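PDB 4WVA: mannosylglycerate hydrolase MGH1-like glycoside hydrolase domain-containing protein from Thermus thermophilus HB8, which hydrolyses the compatible solute mannosylglycerate to mannose and glycerate, and probably also glucosylglycerate to glucose and glycerate. Local coordinates for residues E10-N15 with A37-G42; H25-Y30 with K191-E196; L55-D60 with V73-S78. All blocks are in the same frame, centred on the assembly; numbering follows the deposited sequence.

The three contacts lie close together in a GH63 hydrolase built on an (alpha/alpha)6 barrel, their centres 15 to 19 Å apart. Contact 1 packs helix 4-15 on helix 33-43, and contact 3 sets helix 48-62 against strand 72-74. They meet where A37 CA lies 4.0 Å from L55 CD2. Contact 2 joins two loops and comes nearest the catalytic centre: it holds Y28, a probable substrate-binding residue, and the L27 side chain is about 4 Å from that of E393, the probable proton acceptor. Y30 links contact 2 to contact 3, its CB 3.4 Å from V73 O. The I39 side chain of contact 1 lies about 4 Å from that of D35, which probably also binds substrate.

Contact 1: E10-N15 with A37-G42; sequences EVLQRN and AFIALG
L12 carries the apolar contact by itself from its helix, one methyl for each partner. CD2 of L12 comes up to the branch methyl of I39, 4.3 Å from I39 CG2. The other methyl, L12 CD1, turns to the next turn of the helix and stops 4.1 Å from G42 C. With CG anti to the carbonyl carbon (chi1 -67°), the isobutyl fork reaches across to both residues, which lie three apart along helix 33-43. G42 has no side chain, and CD1 rests directly on its backbone. The CA atoms of L12 and G42 are 8.1 Å apart. The pairing joins helix 4-15, near the N-terminus, to helix 33-43 in an enzyme with an (alpha/alpha)6-barrel fold. Helix 409-418 shares the seam: L416 touches L12 and S409 touches I39. Charged groups stay on the far side of helix 4-15. There E10 and R14, one turn apart, form a long salt bridge, NE of R14 to OE2 of E10 at 4.0 Å; the carboxylate oxygen is far off the plane of the guanidinium, which makes this an attraction of charges and not a directed bond. The other oxygen of E10, OE1, makes a salt bridge with K7.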
loop_
_atom_site.group_PDB
_atom_site.type_symbol
_atom_site.label_atom_id
_atom_site.label_comp_id
_atom_site.label_asym_id
_atom_site.label_seq_id
_atom_site.Cartn_x
_atom_site.Cartn_y
_atom_site.Cartn_z
ATOM N N GLU A 10 5.321 -42.076 0.458
ATOM C CA GLU A 10 6.444 -43.000 0.590
ATOM C C GLU A 10 7.776 -42.249 0.732
ATOM O O GLU A 10 8.605 -42.596 1.591
ATOM C CB GLU A 10 6.483 -43.961 -0.603
ATOM C CG GLU A 10 7.644 -44.930 -0.576
ATOM C CD GLU A 10 7.812 -45.686 -1.881
ATOM O OE1 GLU A 10 6.815 -45.818 -2.649
ATOM O OE2 GLU A 10 8.961 -46.144 -2.121
ATOM N N VAL A 11 7.971 -41.210 -0.076
ATOM C CA VAL A 11 9.204 -40.411 -0.004
ATOM C C VAL A 11 9.341 -39.752 1.360
ATOM O O VAL A 11 10.416 -39.799 1.975
ATOM C CB VAL A 11 9.277 -39.347 -1.126
ATOM C CG1 VAL A 11 10.447 -38.385 -0.893
ATOM C CG2 VAL A 11 9.369 -40.022 -2.486
ATOM N N LEU A 12 8.267 -39.127 1.844
ATOM C CA LEU A 12 8.335 -38.449 3.145
ATOM C C LEU A 12 8.610 -39.437 4.266
ATOM O O LEU A 12 9.436 -39.174 5.136
ATOM C CB LEU A 12 7.072 -37.656 3.430
ATOM C CG LEU A 12 6.820 -36.439 2.534
ATOM C CD1 LEU A 12 5.618 -35.656 3.027
ATOM C CD2 LEU A 12 8.058 -35.543 2.447
ATOM N N GLN A 13 7.913 -40.570 4.248
ATOM C CA GLN A 13 8.143 -41.584 5.284
ATOM C C GLN A 13 9.547 -42.195 5.225
ATOM O O GLN A 13 10.148 -42.437 6.272
ATOM C CB GLN A 13 7.060 -42.652 5.253
ATOM C CG GLN A 13 5.666 -42.132 5.608
ATOM C CD GLN A 13 5.414 -41.918 7.088
ATOM O OE1 GLN A 13 6.305 -41.553 7.856
ATOM N NE2 GLN A 13 4.164 -42.109 7.491
ATOM N N ARG A 14 10.072 -42.410 4.020
ATOM C CA ARG A 14 11.456 -42.886 3.850
ATOM C C ARG A 14 12.472 -41.883 4.372
ATOM O O ARG A 14 13.482 -42.274 4.993
ATOM C CB ARG A 14 11.784 -43.216 2.380
ATOM C CG ARG A 14 11.167 -44.519 1.884
ATOM C CD ARG A 14 11.731 -44.941 0.518
ATOM N NE ARG A 14 11.725 -43.851 -0.474
ATOM C CZ ARG A 14 12.789 -43.363 -1.128
ATOM N NH1 ARG A 14 14.021 -43.842 -0.928
ATOM N NH2 ARG A 14 12.626 -42.366 -2.001
ATOM N N ASN A 15 12.206 -40.588 4.146
ATOM C CA ASN A 15 13.145 -39.547 4.571
ATOM C C ASN A 15 12.922 -39.082 6.012
ATOM O O ASN A 15 13.692 -38.280 6.540
ATOM C CB ASN A 15 13.071 -38.339 3.622
ATOM C CG ASN A 15 13.554 -38.645 2.214
ATOM O OD1 ASN A 15 13.320 -37.843 1.285
ATOM N ND2 ASN A 15 14.231 -39.751 2.034
ATOM N N ALA A 37 10.226 -26.325 6.570
ATOM C CA ALA A 37 9.017 -25.533 6.549
ATOM C C ALA A 37 8.118 -26.033 5.423
ATOM O O ALA A 37 6.938 -26.278 5.649
ATOM C CB ALA A 37 9.336 -24.063 6.379
ATOM N N PHE A 38 8.671 -26.202 4.226
ATOM C CA PHE A 38 7.852 -26.720 3.098
ATOM C C PHE A 38 7.400 -28.150 3.395
ATOM O O PHE A 38 6.273 -28.520 3.083
ATOM C CB PHE A 38 8.577 -26.679 1.752
ATOM C CG PHE A 38 8.939 -25.295 1.297
ATOM C CD1 PHE A 38 7.952 -24.388 0.910
ATOM C CD2 PHE A 38 10.264 -24.885 1.255
ATOM C CE1 PHE A 38 8.287 -23.117 0.499
ATOM C CE2 PHE A 38 10.599 -23.600 0.851
ATOM C CZ PHE A 38 9.605 -22.712 0.467
ATOM N N ILE A 39 8.293 -28.966 3.948
ATOM C CA ILE A 39 7.977 -30.366 4.221
ATOM C C ILE A 39 6.812 -30.505 5.187
ATOM O O ILE A 39 5.965 -31.368 4.996
ATOM C CB ILE A 39 9.230 -31.133 4.703
ATOM C CG1 ILE A 39 10.251 -31.239 3.565
ATOM C CG2 ILE A 39 8.863 -32.488 5.313
ATOM C CD1 ILE A 39 11.652 -31.579 4.048
ATOM N N ALA A 40 6.760 -29.656 6.217
ATOM C CA ALA A 40 5.639 -29.653 7.161
ATOM C C ALA A 40 4.277 -29.527 6.480
ATOM O O ALA A 40 3.308 -30.159 6.902
ATOM C CB ALA A 40 5.834 -28.567 8.225
ATOM N N LEU A 41 4.193 -28.741 5.405
ATOM C CA LEU A 41 2.949 -28.647 4.624
ATOM C C LEU A 41 2.545 -29.993 4.031
ATOM O O LEU A 41 1.347 -30.330 3.993
ATOM C CB LEU A 41 3.083 -27.596 3.522
ATOM C CG LEU A 41 3.238 -26.143 3.994
ATOM C CD1 LEU A 41 3.529 -25.196 2.827
ATOM C CD2 LEU A 41 2.007 -25.697 4.770
ATOM N N GLY A 42 3.530 -30.776 3.591
ATOM C CA GLY A 42 3.265 -32.117 3.098
ATOM C C GLY A 42 2.731 -33.033 4.184
ATOM O O GLY A 42 1.791 -33.792 3.954
#

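Contact 2: H25-Y30 with K191-E196; sequences HGLYPY and KHVNPE
The imidazole of H192 lies flat on the peptide that joins G26 to L27. L27 N sits 3.5 Å above the plane, over the ring centre, and G26 C lies over the same face but nearer the rim. CB of K191 stands over the opposite face, so the ring is sandwiched between its own neighbour and the other loop. Positive phi at G26 (80°) turns the backbone here, and with no side chain in the way the ring comes down closely, its CE1 3.3 Å from G26 C. NE2 is also near G26 O, but the angle is too poor for a hydrogen bond, so the approach is van der Waals contact of the ring face with the peptide. The tight packing continues inward through L27. Its CG is anti to the backbone N (chi1 175°), and the fork extends toward the second loop: CD2 meets CG2 of V193 at 3.6 Å and CD1 lies 4.0 Å from CD2 of H192. CG of L27 also rests over the centre of the Y28 ring, whose hydroxyl bonds E393, R198 and a bound Tris molecule in the active site. L27 is thus a second-shell residue behind a probable substrate-binding residue. The outer side is looser. H25 is exposed, its ND1 6.2 Å from ND1 of H192, and the K191 chain is exposed too. Farther along, N194 OD1 accepts from E196 N at 2.9 Å in an Asx turn that leads into a 3-10 segment. The first loop, between helix 4-15 and strand 31-32, sets Y30 edge-to-face with F74 of strand 72-74; in the second, V193 touches R198 just before helix 201-216.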
loop_
_atom_site.group_PDB
_atom_site.type_symbol
_atom_site.label_atom_id
_atom_site.label_comp_id
_atom_site.label_asym_id
_atom_site.label_seq_id
_atom_site.Cartn_x
_atom_site.Cartn_y
_atom_site.Cartn_z
ATOM N N HIS A 25 17.933 -38.494 1.123
ATOM C CA HIS A 25 18.839 -39.515 1.660
ATOM C C HIS A 25 20.265 -39.306 1.159
ATOM O O HIS A 25 20.481 -39.103 -0.028
ATOM C CB HIS A 25 18.377 -40.917 1.238
ATOM C CG HIS A 25 19.252 -42.007 1.772
ATOM N ND1 HIS A 25 20.248 -42.588 1.023
ATOM C CD2 HIS A 25 19.340 -42.556 3.009
ATOM C CE1 HIS A 25 20.888 -43.482 1.758
ATOM N NE2 HIS A 25 20.355 -43.488 2.966
ATOM N N GLY A 26 21.229 -39.358 2.067
ATOM C CA GLY A 26 22.644 -39.308 1.698
ATOM C C GLY A 26 23.137 -37.904 1.416
ATOM O O GLY A 26 24.056 -37.408 2.090
ATOM N N LEU A 27 22.531 -37.265 0.415
ATOM C CA LEU A 27 22.934 -35.936 -0.059
ATOM C C LEU A 27 22.777 -34.847 1.011
ATOM O O LEU A 27 23.661 -33.982 1.202
ATOM C CB LEU A 27 22.103 -35.582 -1.316
ATOM C CG LEU A 27 22.271 -34.185 -1.926
ATOM C CD1 LEU A 27 23.708 -33.879 -2.338
ATOM C CD2 LEU A 27 21.353 -34.023 -3.134
ATOM N N TYR A 28 21.637 -34.887 1.696
ATOM C CA TYR A 28 21.294 -33.906 2.707
ATOM C C TYR A 28 20.832 -34.601 3.983
ATOM O O TYR A 28 19.648 -34.601 4.316
ATOM C CB TYR A 28 20.183 -33.009 2.173
ATOM C CG TYR A 28 20.493 -32.226 0.923
ATOM C CD1 TYR A 28 21.576 -31.363 0.852
ATOM C CD2 TYR A 28 19.656 -32.312 -0.187
ATOM C CE1 TYR A 28 21.835 -30.619 -0.280
ATOM C CE2 TYR A 28 19.901 -31.576 -1.325
ATOM C CZ TYR A 28 21.006 -30.749 -1.385
ATOM O OH TYR A 28 21.218 -29.975 -2.492
ATOM N N PRO A 29 21.781 -35.189 4.732
ATOM C CA PRO A 29 21.447 -36.142 5.802
ATOM C C PRO A 29 21.224 -35.489 7.172
ATOM O O PRO A 29 21.562 -36.059 8.226
ATOM C CB PRO A 29 22.675 -37.061 5.789
ATOM C CG PRO A 29 23.788 -36.107 5.504
ATOM C CD PRO A 29 23.233 -35.125 4.490
ATOM N N TYR A 30 20.627 -34.294 7.173
ATOM C CA TYR A 30 20.427 -33.527 8.381
ATOM C C TYR A 30 19.116 -32.776 8.203
ATOM O O TYR A 30 18.375 -33.029 7.225
ATOM C CB TYR A 30 21.567 -32.510 8.614
ATOM C CG TYR A 30 22.957 -33.091 8.720
ATOM C CD1 TYR A 30 23.307 -33.863 9.822
ATOM C CD2 TYR A 30 23.924 -32.838 7.749
ATOM C CE1 TYR A 30 24.588 -34.387 9.943
ATOM C CE2 TYR A 30 25.212 -33.366 7.872
ATOM C CZ TYR A 30 25.518 -34.143 8.976
ATOM O OH TYR A 30 26.797 -34.683 9.137
ATOM N N LYS A 191 29.049 -37.499 -4.442
ATOM C CA LYS A 191 28.698 -38.933 -4.262
ATOM C C LYS A 191 27.275 -39.193 -4.758
ATOM O O LYS A 191 26.954 -40.280 -5.229
ATOM C CB LYS A 191 28.798 -39.343 -2.785
ATOM C CG LYS A 191 28.319 -40.759 -2.456
ATOM C CD LYS A 191 28.881 -41.258 -1.117
ATOM C CE LYS A 191 28.089 -42.422 -0.522
ATOM N NZ LYS A 191 27.712 -43.489 -1.475
ATOM N N HIS A 192 26.429 -38.171 -4.650
ATOM C CA HIS A 192 24.992 -38.307 -4.895
ATOM C C HIS A 192 24.458 -37.663 -6.161
ATOM O O HIS A 192 23.404 -38.057 -6.646
ATOM C CB HIS A 192 24.245 -37.707 -3.715
ATOM C CG HIS A 192 24.841 -38.058 -2.401
ATOM N ND1 HIS A 192 24.658 -39.283 -1.801
ATOM C CD2 HIS A 192 25.649 -37.351 -1.579
ATOM C CE1 HIS A 192 25.319 -39.309 -0.661
ATOM N NE2 HIS A 192 25.927 -38.153 -0.507
ATOM N N VAL A 193 25.162 -36.656 -6.668
ATOM C CA VAL A 193 24.691 -35.859 -7.788
ATOM C C VAL A 193 25.844 -35.592 -8.724
ATOM O O VAL A 193 26.942 -35.270 -8.270
ATOM C CB VAL A 193 24.149 -34.508 -7.296
ATOM C CG1 VAL A 193 23.678 -33.662 -8.472
ATOM C CG2 VAL A 193 23.026 -34.750 -6.294
ATOM N N ASN A 194 25.584 -35.705 -10.022
ATOM C CA ASN A 194 26.608 -35.408 -11.010
ATOM C C ASN A 194 27.120 -33.983 -10.865
ATOM O O ASN A 194 26.315 -33.059 -10.749
ATOM C CB ASN A 194 26.095 -35.600 -12.424
ATOM C CG ASN A 194 27.227 -35.627 -13.433
ATOM O OD1 ASN A 194 27.724 -34.580 -13.864
ATOM N ND2 ASN A 194 27.667 -36.835 -13.792
ATOM N N PRO A 195 28.461 -33.787 -10.908
ATOM C CA PRO A 195 29.003 -32.433 -10.783
ATOM C C PRO A 195 28.413 -31.401 -11.742
ATOM O O PRO A 195 28.375 -30.229 -11.385
ATOM C CB PRO A 195 30.508 -32.631 -11.078
ATOM C CG PRO A 195 30.780 -34.025 -10.645
ATOM C CD PRO A 195 29.541 -34.794 -11.010
ATOM N N GLU A 196 27.963 -31.822 -12.927
ATOM C CA GLU A 196 27.385 -30.913 -13.920
ATOM C C GLU A 196 26.076 -30.278 -13.417
ATOM O O GLU A 196 25.631 -29.265 -13.957
ATOM C CB GLU A 196 27.133 -31.622 -15.253
ATOM C CG GLU A 196 28.402 -32.010 -16.009
ATOM C CD GLU A 196 28.117 -32.644 -17.366
ATOM O OE1 GLU A 196 27.178 -32.198 -18.063
ATOM O OE2 GLU A 196 28.843 -33.593 -17.750
#

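Contact 3: L55-D60 with V73-S78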
loop_
_atom_site.group_PDB
_atom_site.type_symbol
_atom_site.label_atom_id
_atom_site.label_comp_id
_atom_site.label_asym_id
_atom_site.label_seq_id
_atom_site.Cartn_x
_atom_site.Cartn_y
_atom_site.Cartn_z
ATOM N N LEU A 55 8.562 -28.731 12.898
ATOM C CA LEU A 55 8.986 -27.374 13.223
ATOM C C LEU A 55 9.391 -27.261 14.693
ATOM O O LEU A 55 10.275 -26.485 15.045
ATOM C CB LEU A 55 7.884 -26.388 12.879
ATOM C CG LEU A 55 7.422 -26.489 11.419
ATOM C CD1 LEU A 55 6.382 -25.420 11.164
ATOM C CD2 LEU A 55 8.610 -26.407 10.467
ATOM N N LEU A 56 8.750 -28.017 15.575
ATOM C CA LEU A 56 9.208 -28.036 16.968
ATOM C C LEU A 56 10.660 -28.463 17.006
ATOM O O LEU A 56 11.480 -27.901 17.748
ATOM C CB LEU A 56 8.391 -29.016 17.808
ATOM C CG LEU A 56 6.938 -28.638 18.058
ATOM C CD1 LEU A 56 6.197 -29.766 18.768
ATOM C CD2 LEU A 56 6.901 -27.391 18.890
ATOM N N CYS A 57 10.974 -29.495 16.231
ATOM C CA CYS A 57 12.328 -30.044 16.220
ATOM C C CYS A 57 13.336 -29.001 15.722
ATOM O O CYS A 57 14.389 -28.806 16.313
ATOM C CB CYS A 57 12.353 -31.293 15.354
ATOM S SG CYS A 57 13.944 -32.128 15.279
ATOM N N LEU A 58 13.004 -28.334 14.612
ATOM C CA LEU A 58 13.845 -27.280 14.069
ATOM C C LEU A 58 14.209 -26.219 15.131
ATOM O O LEU A 58 15.381 -25.858 15.288
ATOM C CB LEU A 58 13.144 -26.638 12.869
ATOM C CG LEU A 58 13.859 -25.467 12.200
ATOM C CD1 LEU A 58 15.212 -25.852 11.649
ATOM C CD2 LEU A 58 12.948 -24.895 11.115
ATOM N N PHE A 59 13.210 -25.725 15.865
ATOM C CA PHE A 59 13.469 -24.697 16.876
ATOM C C PHE A 59 14.142 -25.256 18.114
ATOM O O PHE A 59 15.116 -24.676 18.636
ATOM C CB PHE A 59 12.188 -23.959 17.252
ATOM C CG PHE A 59 11.822 -22.888 16.274
ATOM C CD1 PHE A 59 12.357 -21.620 16.390
ATOM C CD2 PHE A 59 10.985 -23.161 15.210
ATOM C CE1 PHE A 59 12.041 -20.628 15.483
ATOM C CE2 PHE A 59 10.659 -22.176 14.307
ATOM C CZ PHE A 59 11.200 -20.914 14.432
ATOM N N ASP A 60 13.636 -26.388 18.593
ATOM C CA ASP A 60 14.146 -26.958 19.859
ATOM C C ASP A 60 15.626 -27.336 19.785
ATOM O O ASP A 60 16.383 -27.098 20.743
ATOM C CB ASP A 60 13.321 -28.183 20.262
ATOM C CG ASP A 60 11.997 -27.824 20.879
ATOM O OD1 ASP A 60 11.821 -26.679 21.303
ATOM O OD2 ASP A 60 11.129 -28.714 20.956
ATOM N N VAL A 73 20.643 -28.107 11.136
ATOM C CA VAL A 73 20.805 -28.741 12.430
ATOM C C VAL A 73 21.440 -30.110 12.173
ATOM O O VAL A 73 20.836 -30.983 11.518
ATOM C CB VAL A 73 19.475 -28.922 13.185
ATOM C CG1 VAL A 73 19.717 -29.473 14.576
ATOM C CG2 VAL A 73 18.731 -27.602 13.289
ATOM N N PHE A 74 22.653 -30.288 12.686
ATOM C CA PHE A 74 23.445 -31.499 12.404
ATOM C C PHE A 74 23.090 -32.655 13.363
ATOM O O PHE A 74 23.948 -33.170 14.117
ATOM C CB PHE A 74 24.952 -31.188 12.452
ATOM C CG PHE A 74 25.428 -30.239 11.375
ATOM C CD1 PHE A 74 25.368 -30.602 10.040
ATOM C CD2 PHE A 74 25.962 -28.983 11.688
ATOM C CE1 PHE A 74 25.828 -29.754 9.041
ATOM C CE2 PHE A 74 26.416 -28.133 10.689
ATOM C CZ PHE A 74 26.351 -28.517 9.363
ATOM N N HIS A 75 21.833 -33.080 13.328
ATOM C CA HIS A 75 21.406 -34.239 14.102
ATOM C C HIS A 75 22.296 -35.454 13.826
ATOM O O HIS A 75 22.624 -35.734 12.678
ATOM C CB HIS A 75 19.975 -34.649 13.766
ATOM C CG HIS A 75 18.956 -33.573 13.976
ATOM N ND1 HIS A 75 18.508 -33.192 15.223
ATOM C CD2 HIS A 75 18.297 -32.794 13.081
ATOM C CE1 HIS A 75 17.597 -32.244 15.087
ATOM N NE2 HIS A 75 17.446 -31.992 13.798
ATOM N N GLU A 76 22.660 -36.156 14.899
ATOM C CA GLU A 76 23.382 -37.431 14.796
ATOM C C GLU A 76 22.433 -38.511 14.276
ATOM O O GLU A 76 21.237 -38.494 14.591
ATOM C CB GLU A 76 23.950 -37.852 16.161
ATOM C CG GLU A 76 24.889 -36.823 16.790
ATOM C CD GLU A 76 25.906 -37.414 17.770
ATOM O OE1 GLU A 76 26.042 -38.660 17.843
ATOM O OE2 GLU A 76 26.594 -36.622 18.460
ATOM N N GLN A 77 22.967 -39.430 13.473
ATOM C CA GLN A 77 22.199 -40.546 12.905
ATOM C C GLN A 77 21.614 -41.406 14.012
ATOM O O GLN A 77 22.290 -41.711 14.990
ATOM C CB GLN A 77 23.101 -41.413 11.998
ATOM C CG GLN A 77 22.399 -42.530 11.216
ATOM C CD GLN A 77 21.416 -42.033 10.154
ATOM O OE1 GLN A 77 20.301 -41.603 10.469
ATOM N NE2 GLN A 77 21.818 -42.117 8.885
ATOM N N SER A 78 20.340 -41.756 13.865
ATOM C CA SER A 78 19.662 -42.644 14.801
ATOM C C SER A 78 19.090 -43.827 14.044
ATOM O O SER A 78 18.860 -43.761 12.843
ATOM C CB SER A 78 18.538 -41.914 15.516
ATOM O OG SER A 78 17.574 -41.482 14.589
#
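H75 overlaps the sulfur of C57, whose SG lies 3.7 Å from CE1 of the imidazole. The approach is oblique, 55° off the ring normal. SG stands anti to the backbone N of C57 (chi1 -178°), which carries it out from helix 48-62 to the imidazole. The ring is also packed from within its own segment, since CG1 of V73 rests 3.4 Å above one face, offset toward the rim. The other methyl of V73, CG2, reaches the helix, where it meets CD1 of L58 at 4.3 Å. L58 leaves the helix pointing away from V73, yet the end of its side chain bends back to it. V73 thus serves both sides, one branch on the histidine and the other on the leucine. V73 and H75 are brought side by side by an inverse gamma turn centred on F74, closed by a weak bond from H75 N to V73 O. Strand 72-74 is the middle strand of a three-stranded antiparallel sheet, and the contact lays this sheet against helix 48-62. Q31 of the adjoining strand touches C57 and L58, and F20 stacks on H75. NE2 of H75 makes a weak hydrogen bond with the side-chain amide nitrogen of Q31; since an amide nitrogen can only donate, NE2 would be the acceptor, which would be consistent with a neutral imidazole.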